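Local coordinates for folylpolyglutamate synthase protein FOLC (Mycobacterium tuberculosis, PDB 2VOS) that probably catalyses the ATP-dependent addition of L-glutamate to dihydropteroate and to tetrahydrofolate polyglutamates, yielding dihydrofolate and longer folate polyglutamate tails, at residues T76-M81 / V191-P196; A84-L89 / A307-F312; M158-F163 / N185-P190; A232-G235 / V241-V244. One frame throughout, in Å; residues are numbered along the deposited sequence.

How the interactions relate
All four contacts belong to the ATP-binding alpha/beta core. Interactions 1 and 2, about 11 Å apart between centres, share helix 75-88, interaction 1 at its phosphate-binding start and interaction 2 at its far end. Interaction 4, centred about 13 Å from interaction 1, shares its sheet: strands 191-194 and 231-234 are parallel neighbours. V233 packs on A307 and S308 of interaction 2. Interaction 3, centred about 15 Å from interaction 1, holds the loop running into strand 191-194. Along the chain interaction 3 falls within interaction 1 and interaction 4 follows; interaction 2 opens inside interaction 1, closes last and spans 3 and 4. Helix and sheet thus tie the nucleotide pocket to the packing behind it.

Interaction 1. Residues T76-M81 / V191-P196; sequences TSVARM and VAVITP. With CO (cobalt (II) ion), chain E; ADP (adenosine-5'-diphosphate), chain B.
P196, next along the chain from T195, whose methyl meets V78, brings its CG within 4.0 Å of the exocyclic N6 at the rim of the adenine of ADP, the flat group at the margin of this contact. The protein-protein part is small and apolar. V78 points toward the strand and splits its two methyls between two partners: CG2 meets T195 CG2 at 4.0 Å, the two side chains sliding past each other in opposite directions, while V78 CG1 approaches V193 CG1 at 4.2 Å. The methyl of T195 is anti to its carbonyl carbon and faces the helix, and its OG1 is turned to N73 O instead.

The polar work is done by the two residues before V78. T76 N donates to ADP O1B over 2.7 Å (154° at the hydrogen). S77 grips O2A of the other phosphate twice, through its N and through OG, the latter at 2.8 Å. T76 OG1 binds the cobalt ion at 2.2 Å, and that ion also holds ADP O1B at 2.0 Å, two waters, E174 OE2 and S98 O. This is the P-loop arrangement: diphosphate at the N-terminal end of helix 75-88, where backbone N-H groups, the helix end and the metal together would be expected to offset its negative charge. The cobalt probably stands where magnesium, the physiological cofactor, would sit.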
loop_
_atom_site.group_PDB
_atom_site.type_symbol
_atom_site.label_atom_id
_atom_site.label_comp_id
_atom_site.label_asym_id
_atom_site.label_seq_id
_atom_site.Cartn_x
_atom_site.Cartn_y
_atom_site.Cartn_z
ATOM N N THR A 76 -0.435 2.763 -0.195
ATOM C CA THR A 76 1.041 2.717 -0.100
ATOM C C THR A 76 1.681 3.417 -1.300
ATOM O O THR A 76 2.641 4.190 -1.144
ATOM C CB THR A 76 1.569 1.255 0.050
ATOM O OG1 THR A 76 1.236 0.849 1.367
ATOM C CG2 THR A 76 3.130 1.263 -0.048
ATOM N N SER A 77 1.188 3.117 -2.493
ATOM C CA SER A 77 1.779 3.755 -3.671
ATOM C C SER A 77 1.627 5.298 -3.605
ATOM O O SER A 77 2.555 6.058 -3.939
ATOM C CB SER A 77 1.083 3.250 -4.930
ATOM O OG SER A 77 1.460 1.928 -5.257
ATOM N N VAL A 78 0.438 5.774 -3.198
ATOM C CA VAL A 78 0.214 7.229 -3.060
ATOM C C VAL A 78 1.129 7.787 -1.982
ATOM O O VAL A 78 1.688 8.896 -2.139
ATOM C CB VAL A 78 -1.296 7.586 -2.732
ATOM C CG1 VAL A 78 -1.419 9.129 -2.330
ATOM C CG2 VAL A 78 -2.164 7.299 -3.992
ATOM N N ALA A 79 1.302 7.061 -0.868
ATOM C CA ALA A 79 2.159 7.544 0.232
ATOM C C ALA A 79 3.565 7.750 -0.325
ATOM O O ALA A 79 4.212 8.741 -0.039
ATOM C CB ALA A 79 2.217 6.547 1.373
ATOM N N ARG A 80 4.059 6.770 -1.078
ATOM C CA ARG A 80 5.430 6.887 -1.627
ATOM C C ARG A 80 5.598 7.991 -2.683
ATOM O O ARG A 80 6.689 8.570 -2.765
ATOM C CB ARG A 80 5.905 5.580 -2.217
ATOM C CG ARG A 80 5.961 4.459 -1.075
ATOM C CD ARG A 80 6.388 3.115 -1.709
ATOM N NE ARG A 80 7.800 3.101 -2.164
ATOM C CZ ARG A 80 8.845 2.719 -1.418
ATOM N NH1 ARG A 80 8.698 2.321 -0.155
ATOM N NH2 ARG A 80 10.069 2.743 -1.930
HETATM N N MSE A 81 4.548 8.261 -3.467
HETATM C CA MSE A 81 4.512 9.365 -4.420
HETATM C C MSE A 81 4.526 10.731 -3.704
HETATM O O MSE A 81 5.313 11.592 -4.059
HETATM C CB MSE A 81 3.272 9.282 -5.299
HETATM C CG MSE A 81 3.461 8.182 -6.367
HETATM SE SE MSE A 81 1.697 7.837 -7.121
HETATM C CE MSE A 81 2.152 6.508 -8.424
ATOM N N VAL A 191 -4.013 17.603 5.741
ATOM C CA VAL A 191 -4.408 17.062 4.438
ATOM C C VAL A 191 -4.753 15.579 4.653
ATOM O O VAL A 191 -3.933 14.809 5.180
ATOM C CB VAL A 191 -3.298 17.129 3.378
ATOM C CG1 VAL A 191 -3.790 16.482 2.114
ATOM C CG2 VAL A 191 -2.927 18.608 3.076
ATOM N N ALA A 192 -5.965 15.200 4.287
ATOM C CA ALA A 192 -6.436 13.817 4.386
ATOM C C ALA A 192 -6.730 13.323 2.970
ATOM O O ALA A 192 -7.425 13.971 2.196
ATOM C CB ALA A 192 -7.717 13.755 5.250
ATOM N N VAL A 193 -6.213 12.169 2.620
ATOM C CA VAL A 193 -6.307 11.721 1.284
ATOM C C VAL A 193 -7.103 10.461 1.306
ATOM O O VAL A 193 -6.818 9.555 2.145
ATOM C CB VAL A 193 -4.896 11.407 0.780
ATOM C CG1 VAL A 193 -4.896 10.890 -0.667
ATOM C CG2 VAL A 193 -3.975 12.654 0.932
ATOM N N ILE A 194 -8.071 10.346 0.392
ATOM C CA ILE A 194 -8.889 9.107 0.323
ATOM C C ILE A 194 -8.746 8.495 -1.071
ATOM O O ILE A 194 -9.295 8.994 -2.036
ATOM C CB ILE A 194 -10.410 9.357 0.586
ATOM C CG1 ILE A 194 -10.618 10.268 1.807
ATOM C CG2 ILE A 194 -11.181 7.947 0.753
ATOM C CD1 ILE A 194 -10.196 9.671 3.175
ATOM N N THR A 195 -8.002 7.409 -1.172
ATOM C CA THR A 195 -7.853 6.694 -2.397
ATOM C C THR A 195 -9.094 5.829 -2.693
ATOM O O THR A 195 -10.003 5.687 -1.844
ATOM C CB THR A 195 -6.567 5.821 -2.336
ATOM O OG1 THR A 195 -6.811 4.624 -1.581
ATOM C CG2 THR A 195 -5.372 6.551 -1.708
ATOM N N PRO A 196 -9.131 5.214 -3.876
ATOM C CA PRO A 196 -10.358 4.477 -4.239
ATOM C C PRO A 196 -10.747 3.439 -3.228
ATOM O O PRO A 196 -9.925 2.661 -2.785
ATOM C CB PRO A 196 -10.000 3.813 -5.574
ATOM C CG PRO A 196 -8.989 4.924 -6.209
ATOM C CD PRO A 196 -8.123 5.180 -4.954
HETATM CO CO CO E . -0.552 -0.248 1.999
HETATM P PB ADP B . -2.716 -0.241 -0.393
HETATM O O1B ADP B . -1.590 0.384 0.389
HETATM O O2B ADP B . -2.935 -1.688 -0.052
HETATM O O3B ADP B . -3.985 0.551 -0.482
HETATM P PA ADP B . -0.849 -0.390 -2.691
HETATM O O1A ADP B . 0.064 -1.223 -1.803
HETATM O O2A ADP B . -0.399 0.799 -3.525
HETATM O O3A ADP B . -2.299 -0.173 -1.964
HETATM O "O5'" ADP B . -1.304 -1.468 -3.819
HETATM C "C5'" ADP B . -1.692 -2.823 -3.552
HETATM C "C4'" ADP B . -2.100 -3.414 -4.919
HETATM O "O4'" ADP B . -3.288 -2.724 -5.394
HETATM C "C3'" ADP B . -1.106 -3.142 -6.047
HETATM O "O3'" ADP B . -0.273 -4.261 -6.273
HETATM C "C2'" ADP B . -1.875 -2.965 -7.326
HETATM O "O2'" ADP B . -2.267 -4.309 -7.772
HETATM C "C1'" ADP B . -3.185 -2.430 -6.810
HETATM N N9 ADP B . -3.378 -0.953 -6.873
HETATM C C8 ADP B . -2.614 0.085 -6.392
HETATM N N7 ADP B . -3.240 1.273 -6.639
HETATM C C5 ADP B . -4.460 0.974 -7.176
HETATM C C6 ADP B . -5.635 1.723 -7.634
HETATM N N6 ADP B . -5.664 3.071 -7.570
HETATM N N1 ADP B . -6.633 1.005 -8.164
HETATM C C2 ADP B . -6.656 -0.344 -8.320
HETATM N N3 ADP B . -5.625 -1.120 -7.895
HETATM C C4 ADP B . -4.536 -0.486 -7.349
HETATM O O HOH W 1 -2.205 -1.336 2.864
HETATM O O HOH W 2 0.058 -1.942 0.910
#

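Interaction 2. Residues A84-L89 / A307-F312; sequences ALVTAL and ASVEAF
Two helices that pack side by side against the central sheet of the P-loop domain, 75-88 and 296-312, are joined here by the side chain of V309, which reaches into a patch made by L85, V86 and L89. V309 points toward the other helix and supplies both of its methyls. CG2 is shared: it lies 3.9 Å from L85 CB and also 3.9 Å from V86 CG2, the valine crossing each of these side chains obliquely. L85 CD1 comes up to the same methyl at 3.9 Å, making CG2 the meeting point of two neighbouring residues. CG1 goes the other way along the helix and meets L89 CD1 at 3.8 Å, the leucine and the valine reaching toward each other tip to tip. That division follows from the valine's first torsion of 169°, with CG1 anti to the backbone N and CG2 anti to the carbonyl carbon.

Everything across the contact is hydrocarbon; no hydrogen bond links the two segments. L89 is the first residue to leave helical backbone angles, so the contact includes the very end of helix 75-88. Around it, F312 packs on V170 and on V191, S308 on V193 and A307 on V233. Helix 296-312 thus touches strands 170-174, 191-194 and 231-234, and V86 of helix 75-88 adds to the contact with 170-174.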
loop_
_atom_site.group_PDB
_atom_site.type_symbol
_atom_site.label_atom_id
_atom_site.label_comp_id
_atom_site.label_asym_id
_atom_site.label_seq_id
_atom_site.Cartn_x
_atom_site.Cartn_y
_atom_site.Cartn_z
ATOM N N ALA A 84 8.013 11.182 -2.421
ATOM C CA ALA A 84 8.893 11.580 -3.513
ATOM C C ALA A 84 8.727 13.073 -3.903
ATOM O O ALA A 84 9.730 13.775 -4.131
ATOM C CB ALA A 84 8.643 10.682 -4.762
ATOM N N LEU A 85 7.474 13.523 -4.061
ATOM C CA LEU A 85 7.189 14.920 -4.432
ATOM C C LEU A 85 7.671 15.902 -3.334
ATOM O O LEU A 85 8.330 16.903 -3.626
ATOM C CB LEU A 85 5.682 15.102 -4.668
ATOM C CG LEU A 85 5.106 14.423 -5.920
ATOM C CD1 LEU A 85 3.560 14.465 -5.823
ATOM C CD2 LEU A 85 5.534 15.156 -7.233
ATOM N N VAL A 86 7.385 15.621 -2.059
ATOM C CA VAL A 86 7.795 16.523 -0.993
ATOM C C VAL A 86 9.339 16.569 -0.897
ATOM O O VAL A 86 9.982 17.666 -0.665
ATOM C CB VAL A 86 7.153 16.109 0.349
ATOM C CG1 VAL A 86 7.789 16.883 1.534
ATOM C CG2 VAL A 86 5.642 16.260 0.255
ATOM N N THR A 87 9.968 15.430 -1.121
ATOM C CA THR A 87 11.431 15.348 -1.113
ATOM C C THR A 87 12.063 16.137 -2.305
ATOM O O THR A 87 13.110 16.771 -2.161
ATOM C CB THR A 87 11.871 13.822 -1.175
ATOM O OG1 THR A 87 11.429 13.156 0.050
ATOM C CG2 THR A 87 13.389 13.712 -1.311
ATOM N N ALA A 88 11.455 16.029 -3.475
ATOM C CA ALA A 88 11.848 16.798 -4.693
ATOM C C ALA A 88 11.687 18.321 -4.449
ATOM O O ALA A 88 12.366 19.147 -5.107
ATOM C CB ALA A 88 10.961 16.395 -5.901
ATOM N N LEU A 89 10.799 18.691 -3.521
ATOM C CA LEU A 89 10.606 20.085 -3.116
ATOM C C LEU A 89 11.536 20.391 -1.931
ATOM O O LEU A 89 11.453 21.469 -1.308
ATOM C CB LEU A 89 9.158 20.283 -2.680
ATOM C CG LEU A 89 8.244 20.202 -3.889
ATOM C CD1 LEU A 89 6.777 20.064 -3.431
ATOM C CD2 LEU A 89 8.519 21.522 -4.710
ATOM N N ALA A 307 -2.166 16.396 -6.229
ATOM C CA ALA A 307 -3.167 17.272 -5.621
ATOM C C ALA A 307 -2.965 17.341 -4.096
ATOM O O ALA A 307 -3.018 18.429 -3.505
ATOM C CB ALA A 307 -4.588 16.776 -5.976
ATOM N N SER A 308 -2.608 16.231 -3.459
ATOM C CA SER A 308 -2.372 16.230 -2.009
ATOM C C SER A 308 -1.163 17.108 -1.618
ATOM O O SER A 308 -1.180 17.807 -0.601
ATOM C CB SER A 308 -2.112 14.795 -1.512
ATOM O OG SER A 308 -3.231 13.975 -1.818
ATOM N N VAL A 309 -0.101 17.032 -2.411
ATOM C CA VAL A 309 1.116 17.799 -2.115
ATOM C C VAL A 309 0.851 19.293 -2.415
ATOM O O VAL A 309 1.295 20.178 -1.652
ATOM C CB VAL A 309 2.314 17.270 -2.870
ATOM C CG1 VAL A 309 3.475 18.263 -2.749
ATOM C CG2 VAL A 309 2.707 15.912 -2.263
ATOM N N GLU A 310 0.080 19.556 -3.480
ATOM C CA GLU A 310 -0.340 20.924 -3.825
ATOM C C GLU A 310 -1.142 21.488 -2.672
ATOM O O GLU A 310 -0.898 22.636 -2.238
ATOM C CB GLU A 310 -1.191 20.927 -5.088
ATOM C CG GLU A 310 -0.357 20.759 -6.345
ATOM C CD GLU A 310 -1.234 20.816 -7.559
ATOM O OE1 GLU A 310 -2.168 19.989 -7.638
ATOM O OE2 GLU A 310 -1.086 21.758 -8.379
ATOM N N ALA A 311 -2.101 20.710 -2.182
ATOM C CA ALA A 311 -2.974 21.150 -1.074
ATOM C C ALA A 311 -2.138 21.460 0.164
ATOM O O ALA A 311 -2.301 22.518 0.777
ATOM C CB ALA A 311 -3.979 20.085 -0.717
ATOM N N PHE A 312 -1.218 20.558 0.500
ATOM C CA PHE A 312 -0.336 20.729 1.638
ATOM C C PHE A 312 0.434 22.047 1.583
ATOM O O PHE A 312 0.559 22.731 2.586
ATOM C CB PHE A 312 0.663 19.569 1.739
ATOM C CG PHE A 312 1.559 19.685 2.906
ATOM C CD1 PHE A 312 1.131 19.308 4.180
ATOM C CD2 PHE A 312 2.814 20.216 2.760
ATOM C CE1 PHE A 312 1.985 19.458 5.284
ATOM C CE2 PHE A 312 3.677 20.355 3.852
ATOM C CZ PHE A 312 3.263 19.987 5.116
#

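Interaction 3. Residues M158-F163 / N185-P190; sequences MAFAAF and NVINAP
The apolar contact is carried by the ring of F160, which two branched side chains of the loop, V186 and I187, approach from its far end. I187 CG2 is 3.6 Å from F160 CZ and 3.9 Å from CE1, and this side chain crosses that of the phenylalanine at about a right angle. V186 CG2 meets the other flank of the ring tip, 3.8 Å from CE2. Both methyls come in obliquely to the ring. With chi1 at -68°, F160 has its CG anti to the carbonyl carbon, and the ring projects from the helix toward the loop.

Hydrogen bonds are absent between the two segments, and several polar groups bond elsewhere in the chain. F160 O accepts from Y64 OH and N185 ND2 donates to R180 O and G218 O, while V186 O accepts from NE2 of Q61, a residue that also touches F160 and I187 and so borders the apolar cluster.

I187 continues onto S66 and H68 of strand 66-70. Far from the nucleotide and the metals, this is hydrophobic core packing of an alpha/beta fold, in which helix 151-165 packs against the irregular connection between strands 170-174 and 191-194.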
loop_
_atom_site.group_PDB
_atom_site.type_symbol
_atom_site.label_atom_id
_atom_site.label_comp_id
_atom_site.label_asym_id
_atom_site.label_seq_id
_atom_site.Cartn_x
_atom_site.Cartn_y
_atom_site.Cartn_z
HETATM N N MSE A 158 6.239 4.043 17.367
HETATM C CA MSE A 158 7.620 4.103 16.899
HETATM C C MSE A 158 7.809 5.057 15.730
HETATM O O MSE A 158 8.777 5.841 15.706
HETATM C CB MSE A 158 8.119 2.686 16.523
HETATM C CG MSE A 158 8.335 1.784 17.736
HETATM SE SE MSE A 158 8.627 -0.062 17.096
HETATM C CE MSE A 158 10.198 0.183 15.999
ATOM N N ALA A 159 6.928 4.997 14.721
ATOM C CA ALA A 159 7.097 5.873 13.554
ATOM C C ALA A 159 7.034 7.351 14.049
ATOM O O ALA A 159 7.886 8.232 13.666
ATOM C CB ALA A 159 5.999 5.586 12.514
ATOM N N PHE A 160 6.017 7.653 14.854
ATOM C CA PHE A 160 5.808 9.030 15.301
ATOM C C PHE A 160 6.980 9.535 16.137
ATOM O O PHE A 160 7.342 10.712 16.012
ATOM C CB PHE A 160 4.494 9.202 16.115
ATOM C CG PHE A 160 3.231 9.018 15.300
ATOM C CD1 PHE A 160 3.189 9.418 13.960
ATOM C CD2 PHE A 160 2.084 8.474 15.865
ATOM C CE1 PHE A 160 2.053 9.254 13.176
ATOM C CE2 PHE A 160 0.879 8.353 15.076
ATOM C CZ PHE A 160 0.886 8.735 13.732
ATOM N N ALA A 161 7.517 8.676 17.012
ATOM C CA ALA A 161 8.716 9.037 17.843
ATOM C C ALA A 161 9.912 9.267 16.914
ATOM O O ALA A 161 10.695 10.221 17.055
ATOM C CB ALA A 161 9.021 7.883 18.811
ATOM N N ALA A 162 10.087 8.363 15.957
ATOM C CA ALA A 162 11.249 8.454 15.083
ATOM C C ALA A 162 11.135 9.742 14.251
ATOM O O ALA A 162 12.163 10.383 13.920
ATOM C CB ALA A 162 11.281 7.233 14.141
ATOM N N PHE A 163 9.918 10.137 13.868
ATOM C CA PHE A 163 9.800 11.340 13.041
ATOM C C PHE A 163 10.216 12.567 13.857
ATOM O O PHE A 163 10.772 13.522 13.300
ATOM C CB PHE A 163 8.359 11.550 12.504
ATOM C CG PHE A 163 7.893 10.441 11.569
ATOM C CD1 PHE A 163 8.831 9.615 10.926
ATOM C CD2 PHE A 163 6.522 10.227 11.350
ATOM C CE1 PHE A 163 8.380 8.606 10.053
ATOM C CE2 PHE A 163 6.058 9.238 10.475
ATOM C CZ PHE A 163 6.980 8.419 9.842
ATOM N N ASN A 185 -4.771 7.579 13.819
ATOM C CA ASN A 185 -5.747 8.675 13.769
ATOM C C ASN A 185 -5.663 9.586 15.019
ATOM O O ASN A 185 -6.664 9.920 15.611
ATOM C CB ASN A 185 -7.159 8.138 13.555
ATOM C CG ASN A 185 -8.122 9.211 13.062
ATOM O OD1 ASN A 185 -7.701 10.154 12.388
ATOM N ND2 ASN A 185 -9.405 9.069 13.380
ATOM N N VAL A 186 -4.465 9.999 15.389
ATOM C CA VAL A 186 -4.251 10.867 16.520
ATOM C C VAL A 186 -3.434 12.074 16.052
ATOM O O VAL A 186 -2.747 12.703 16.869
ATOM C CB VAL A 186 -3.421 10.121 17.648
ATOM C CG1 VAL A 186 -4.308 9.156 18.345
ATOM C CG2 VAL A 186 -2.201 9.367 17.045
ATOM N N ILE A 187 -3.481 12.383 14.744
ATOM C CA ILE A 187 -2.640 13.427 14.179
ATOM C C ILE A 187 -3.335 14.702 13.652
ATOM O O ILE A 187 -2.617 15.742 13.428
ATOM C CB ILE A 187 -1.744 12.891 13.082
ATOM C CG1 ILE A 187 -2.546 12.105 12.030
ATOM C CG2 ILE A 187 -0.707 12.015 13.723
ATOM C CD1 ILE A 187 -1.635 11.575 10.840
ATOM N N ASN A 188 -4.676 14.648 13.455
ATOM C CA ASN A 188 -5.423 15.827 13.048
ATOM C C ASN A 188 -4.783 16.380 11.762
ATOM O O ASN A 188 -4.508 17.554 11.676
ATOM C CB ASN A 188 -5.372 16.856 14.190
ATOM C CG ASN A 188 -6.342 18.016 14.010
ATOM O OD1 ASN A 188 -7.378 17.898 13.349
ATOM N ND2 ASN A 188 -6.019 19.146 14.626
ATOM N N ALA A 189 -4.564 15.538 10.754
ATOM C CA ALA A 189 -3.775 15.939 9.611
ATOM C C ALA A 189 -4.401 17.110 8.845
ATOM O O ALA A 189 -5.627 17.123 8.606
ATOM C CB ALA A 189 -3.555 14.774 8.706
ATOM N N PRO A 190 -3.555 18.077 8.426
ATOM C CA PRO A 190 -4.120 19.198 7.622
ATOM C C PRO A 190 -4.522 18.746 6.183
ATOM O O PRO A 190 -5.266 19.458 5.483
ATOM C CB PRO A 190 -2.980 20.215 7.578
ATOM C CG PRO A 190 -1.695 19.388 7.863
ATOM C CD PRO A 190 -2.116 18.260 8.753
#

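Interaction 4. Residues A232-G235 / V241-V244; sequences AVIG and VMEV
M242, a selenomethionine, reaches I234 by folding back on itself: CG stands anti to the backbone N (chi1 -176°), and bends at chi2, 62°, and chi3, 74°, then swing SE and the terminal methyl round to the strand. The CB of M242 does not itself aim at the partner; the hooked end of the chain makes the contact. From the strand, I234 answers with CG2, which stands anti to the backbone N while CG1 lies beside it.

The closest approach is M242 CE to I234 CG2, 3.8 Å. The selenium touches the same methyl, SE to CG2 being 4.1 Å, and lies 4.2 Å from I234 CD1, so both branches of the isoleucine bear on the bent chain as the two side chains pass at a slant. M242 CE also comes within 4.0 Å of G235 O, a loose packing contact where the strand gives way to the turn. No hydrogen bond joins the two segments.

Strand 231-234, helix 239-251 and strand 255-258 form a beta-alpha-beta unit, and this contact lays the start of the helix against the end of the first strand. L245 extends the packing on I234, and V241 and V244 lean on helix 209-217. V233, on the other side of the strand, packs on L304 of helix 296-312, and backbone bonds link strand 231-234 to strands 191-194 and 255-258 in the sheet.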
loop_
_atom_site.group_PDB
_atom_site.type_symbol
_atom_site.label_atom_id
_atom_site.label_comp_id
_atom_site.label_asym_id
_atom_site.label_seq_id
_atom_site.Cartn_x
_atom_site.Cartn_y
_atom_site.Cartn_z
ATOM N N ALA A 232 -9.612 17.662 2.294
ATOM C CA ALA A 232 -9.807 16.274 1.922
ATOM C C ALA A 232 -9.591 16.173 0.408
ATOM O O ALA A 232 -10.247 16.872 -0.397
ATOM C CB ALA A 232 -11.245 15.802 2.266
ATOM N N VAL A 233 -8.662 15.327 0.020
ATOM C CA VAL A 233 -8.343 15.130 -1.388
ATOM C C VAL A 233 -8.779 13.718 -1.788
ATOM O O VAL A 233 -8.277 12.745 -1.265
ATOM C CB VAL A 233 -6.826 15.269 -1.632
ATOM C CG1 VAL A 233 -6.532 15.270 -3.130
ATOM C CG2 VAL A 233 -6.337 16.587 -1.012
ATOM N N ILE A 234 -9.708 13.614 -2.719
ATOM C CA ILE A 234 -10.388 12.367 -2.894
ATOM C C ILE A 234 -10.198 11.805 -4.300
ATOM O O ILE A 234 -10.431 12.506 -5.305
ATOM C CB ILE A 234 -11.888 12.597 -2.632
ATOM C CG1 ILE A 234 -12.070 13.075 -1.192
ATOM C CG2 ILE A 234 -12.614 11.278 -2.733
ATOM C CD1 ILE A 234 -13.551 13.506 -0.859
ATOM N N GLY A 235 -9.773 10.548 -4.384
ATOM C CA GLY A 235 -9.623 9.898 -5.678
ATOM C C GLY A 235 -10.994 9.490 -6.244
ATOM O O GLY A 235 -12.046 9.838 -5.686
ATOM N N VAL A 241 -20.187 6.018 -2.086
ATOM C CA VAL A 241 -18.977 6.356 -1.351
ATOM C C VAL A 241 -18.757 7.860 -1.364
ATOM O O VAL A 241 -18.653 8.473 -0.294
ATOM C CB VAL A 241 -17.756 5.595 -1.896
ATOM C CG1 VAL A 241 -16.445 6.123 -1.334
ATOM C CG2 VAL A 241 -17.919 4.085 -1.555
HETATM N N MSE A 242 -18.752 8.483 -2.549
HETATM C CA MSE A 242 -18.553 9.937 -2.597
HETATM C C MSE A 242 -19.535 10.699 -1.668
HETATM O O MSE A 242 -19.141 11.563 -0.883
HETATM C CB MSE A 242 -18.639 10.450 -4.044
HETATM C CG MSE A 242 -18.341 11.950 -4.191
HETATM SE SE MSE A 242 -16.465 12.315 -3.580
HETATM C CE MSE A 242 -15.583 11.533 -5.132
ATOM N N GLU A 243 -20.822 10.355 -1.730
ATOM C CA GLU A 243 -21.815 10.992 -0.876
ATOM C C GLU A 243 -21.387 10.975 0.589
ATOM O O GLU A 243 -21.381 12.019 1.288
ATOM C CB GLU A 243 -23.150 10.307 -1.054
ATOM N N VAL A 244 -20.970 9.803 1.055
ATOM C CA VAL A 244 -20.527 9.677 2.437
ATOM C C VAL A 244 -19.277 10.512 2.728
ATOM O O VAL A 244 -19.171 11.167 3.784
ATOM C CB VAL A 244 -20.251 8.182 2.838
ATOM C CG1 VAL A 244 -19.458 8.124 4.142
ATOM C CG2 VAL A 244 -21.542 7.417 2.954
#